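Non-structural polyprotein (Sindbis virus, PDB 4GUA) probably cleaves the viral replicase polyprotein through its nsP2 cysteine protease region, joined here to the macro and zinc-binding domains of nsP3. Local coordinates at residues I61-S70 with I139-R150. Sequence-based numbering, arbitrary orientation.
With SO4 (sulfate ion), chain F.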
# COMPACT_ATOMS: atom_id res chain seq x y z
N ILE A 61 2.72 15.33 13.58
CA ILE A 61 1.84 14.48 14.37
C ILE A 61 1.98 14.80 15.85
O ILE A 61 1.00 14.85 16.58
CB ILE A 61 2.16 12.98 14.19
CG1 ILE A 61 1.96 12.56 12.73
CG2 ILE A 61 1.28 12.14 15.11
CD1 ILE A 61 2.31 11.10 12.48
N LYS A 62 3.21 15.01 16.30
CA LYS A 62 3.46 15.25 17.71
C LYS A 62 2.86 16.55 18.23
O LYS A 62 2.31 16.57 19.32
CB LYS A 62 4.96 15.19 18.00
CG LYS A 62 5.48 13.78 18.22
CD LYS A 62 4.84 13.16 19.46
CE LYS A 62 5.10 11.68 19.56
NZ LYS A 62 4.18 10.96 18.65
N PHE A 63 2.97 17.63 17.47
CA PHE A 63 2.41 18.92 17.90
C PHE A 63 0.91 19.07 17.63
O PHE A 63 0.17 19.54 18.49
CB PHE A 63 3.16 20.08 17.24
CG PHE A 63 4.43 20.45 17.95
CD1 PHE A 63 5.63 19.83 17.63
CD2 PHE A 63 4.43 21.40 18.96
CE1 PHE A 63 6.80 20.16 18.29
CE2 PHE A 63 5.59 21.73 19.62
CZ PHE A 63 6.78 21.11 19.29
N PHE A 64 0.48 18.75 16.42
CA PHE A 64 -0.90 18.96 16.00
C PHE A 64 -1.80 17.71 15.96
O PHE A 64 -2.97 17.79 15.59
CB PHE A 64 -0.91 19.67 14.65
CG PHE A 64 0.03 20.85 14.60
CD1 PHE A 64 -0.12 21.91 15.48
CD2 PHE A 64 1.07 20.89 13.69
CE1 PHE A 64 0.74 22.98 15.45
CE2 PHE A 64 1.93 21.97 13.66
CZ PHE A 64 1.76 23.02 14.55
N GLY A 65 -1.26 16.56 16.34
CA GLY A 65 -2.03 15.32 16.33
C GLY A 65 -2.55 14.87 14.97
O GLY A 65 -3.51 14.10 14.90
N MET A 66 -1.91 15.33 13.90
CA MET A 66 -2.25 14.89 12.55
C MET A 66 -1.00 14.81 11.69
O MET A 66 0.01 15.47 11.98
CB MET A 66 -3.24 15.86 11.91
CG MET A 66 -4.64 15.76 12.48
SD MET A 66 -5.77 16.99 11.81
CE MET A 66 -4.65 18.38 11.75
N ASP A 67 -1.04 14.02 10.62
CA ASP A 67 0.14 13.89 9.77
C ASP A 67 0.09 14.91 8.63
O ASP A 67 -0.83 15.72 8.55
CB ASP A 67 0.30 12.44 9.26
CG ASP A 67 -0.66 12.10 8.13
OD1 ASP A 67 -1.40 12.99 7.68
OD2 ASP A 67 -0.67 10.92 7.70
N LEU A 68 1.09 14.88 7.76
CA LEU A 68 1.28 15.92 6.76
C LEU A 68 0.18 15.98 5.70
O LEU A 68 0.06 16.98 4.99
CB LEU A 68 2.65 15.74 6.08
CG LEU A 68 3.84 16.00 7.00
CD1 LEU A 68 5.15 15.67 6.31
CD2 LEU A 68 3.85 17.43 7.53
N THR A 69 -0.61 14.92 5.57
CA THR A 69 -1.67 14.93 4.57
C THR A 69 -2.78 15.88 4.99
O THR A 69 -3.66 16.20 4.21
CB THR A 69 -2.26 13.53 4.31
OG1 THR A 69 -2.88 13.05 5.50
CG2 THR A 69 -1.18 12.57 3.88
N SER A 70 -2.72 16.33 6.24
CA SER A 70 -3.63 17.35 6.73
C SER A 70 -3.44 18.66 5.98
O SER A 70 -4.38 19.44 5.83
CB SER A 70 -3.39 17.59 8.22
OG SER A 70 -2.14 18.24 8.42
N ILE A 139 5.91 20.04 24.49
CA ILE A 139 6.03 18.92 23.57
C ILE A 139 6.60 17.69 24.28
O ILE A 139 7.57 17.78 25.03
CB ILE A 139 6.93 19.33 22.36
CG1 ILE A 139 7.11 18.16 21.39
CG2 ILE A 139 8.28 19.80 22.84
CD1 ILE A 139 5.85 17.73 20.72
N SER A 140 5.95 16.55 24.06
CA SER A 140 6.33 15.30 24.70
C SER A 140 6.24 14.14 23.72
O SER A 140 5.29 14.04 22.95
CB SER A 140 5.42 15.01 25.89
OG SER A 140 5.61 13.67 26.34
N ALA A 141 7.23 13.26 23.76
CA ALA A 141 7.24 12.11 22.86
C ALA A 141 6.22 11.06 23.28
O ALA A 141 5.96 10.11 22.54
CB ALA A 141 8.64 11.50 22.83
N GLN A 142 5.62 11.23 24.45
CA GLN A 142 4.72 10.22 25.00
C GLN A 142 3.25 10.47 24.70
O GLN A 142 2.38 9.72 25.16
CB GLN A 142 4.93 10.12 26.51
CG GLN A 142 6.32 9.62 26.86
CD GLN A 142 6.60 9.66 28.34
OE1 GLN A 142 5.93 9.01 29.13
NE2 GLN A 142 7.61 10.43 28.71
N HIS A 143 2.97 11.52 23.92
CA HIS A 143 1.61 11.91 23.61
C HIS A 143 1.41 12.12 22.12
O HIS A 143 2.38 12.19 21.37
CB HIS A 143 1.27 13.18 24.38
CG HIS A 143 1.23 12.99 25.86
ND1 HIS A 143 0.05 12.95 26.57
CD2 HIS A 143 2.21 12.78 26.76
CE1 HIS A 143 0.31 12.75 27.85
NE2 HIS A 143 1.62 12.64 27.99
N ASN A 144 0.15 12.22 21.69
CA ASN A 144 -0.17 12.25 20.27
C ASN A 144 0.56 11.12 19.53
O ASN A 144 1.23 11.35 18.53
CB ASN A 144 0.17 13.61 19.66
CG ASN A 144 -0.88 14.66 19.98
OD1 ASN A 144 -1.87 14.38 20.66
ND2 ASN A 144 -0.67 15.88 19.49
N LEU A 145 0.40 9.90 20.06
CA LEU A 145 1.07 8.71 19.54
C LEU A 145 0.50 8.22 18.21
O LEU A 145 1.21 7.61 17.41
CB LEU A 145 1.05 7.60 20.60
CG LEU A 145 1.73 7.95 21.93
CD1 LEU A 145 1.58 6.85 22.95
CD2 LEU A 145 3.20 8.24 21.74
N VAL A 146 -0.78 8.46 17.97
CA VAL A 146 -1.37 8.10 16.69
C VAL A 146 -1.97 9.34 16.05
O VAL A 146 -2.68 10.10 16.71
CB VAL A 146 -2.47 7.02 16.85
CG1 VAL A 146 -2.96 6.55 15.50
CG2 VAL A 146 -1.97 5.85 17.66
N PRO A 147 -1.72 9.53 14.75
CA PRO A 147 -2.33 10.67 14.05
C PRO A 147 -3.82 10.40 13.85
O PRO A 147 -4.16 9.34 13.34
CB PRO A 147 -1.59 10.68 12.71
CG PRO A 147 -1.25 9.25 12.48
CD PRO A 147 -0.96 8.66 13.84
N VAL A 148 -4.68 11.36 14.17
CA VAL A 148 -6.11 11.08 14.17
C VAL A 148 -6.70 11.11 12.77
O VAL A 148 -7.79 10.57 12.54
CB VAL A 148 -6.88 12.07 15.08
CG1 VAL A 148 -6.95 13.45 14.44
CG2 VAL A 148 -8.26 11.55 15.36
N ASN A 149 -5.98 11.70 11.83
CA ASN A 149 -6.51 11.90 10.48
C ASN A 149 -6.18 10.77 9.52
O ASN A 149 -6.56 10.83 8.35
CB ASN A 149 -5.99 13.21 9.90
CG ASN A 149 -4.50 13.17 9.65
OD1 ASN A 149 -3.72 12.77 10.52
ND2 ASN A 149 -4.09 13.57 8.45
N ARG A 150 -5.48 9.74 10.00
CA ARG A 150 -4.97 8.68 9.13
C ARG A 150 -5.79 7.40 9.21
O ARG A 150 -6.10 6.91 10.30
CB ARG A 150 -3.51 8.38 9.50
CG ARG A 150 -2.91 7.18 8.77
CD ARG A 150 -1.38 7.23 8.80
NE ARG A 150 -0.76 6.04 8.22
CZ ARG A 150 -0.58 5.85 6.91
NH1 ARG A 150 -0.98 6.77 6.04
NH2 ARG A 150 -0.02 4.74 6.48
S SO4 F . -6.94 14.38 6.30
O1 SO4 F . -8.31 13.89 6.25
O2 SO4 F . -6.65 15.14 5.08
O3 SO4 F . -6.78 15.26 7.46
O4 SO4 F . -6.02 13.25 6.39
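The loop 139-150 packs against the C-terminal end of helix 52-64 and the turn after it, where Val148 N donates to Gly65 O at 3.1 Å, nearly straight at 176°. Gly65, with positive phi, leaves the helix as glycine readily can. Asn144 ND2 donates to Lys62 O at 3.1 Å, arriving above the carbonyl plane, and also bonds Leu129 O. In return Lys62, long enough to fold back through bends at chi2 and chi4 (-64° and -79°), lets NZ donate to Asn144 O at 3.0 Å, again from above the carbonyl plane. The amide of Asn149, acceptor and donor in one group, pairs both ways with Asp67: its OD1 accepts from Asp67 N at 3.0 Å, while its ND2 meets Asp67 OD1 at 2.9 Å from above the carboxylate plane. Thr69 N and OG1 also donate to that OD1, so this one oxygen takes three bonds. Asn149 ND2 also donates to O4 of a sulfate, probably from the crystallisation liquor, at 2.8 Å. Ile139 CD1 makes a CH-pi contact over one face of the Phe63 ring, and Ile61 CD1 rests on Pro147 CB; Phe238 of helix 237-257 touches Ile61 and Pro147. The Thr69 N to Asp67 OD1 bond makes an Asx turn, and the contact joins the end of helix 52-64 to a sequence-distant loop within the C9 peptidase region.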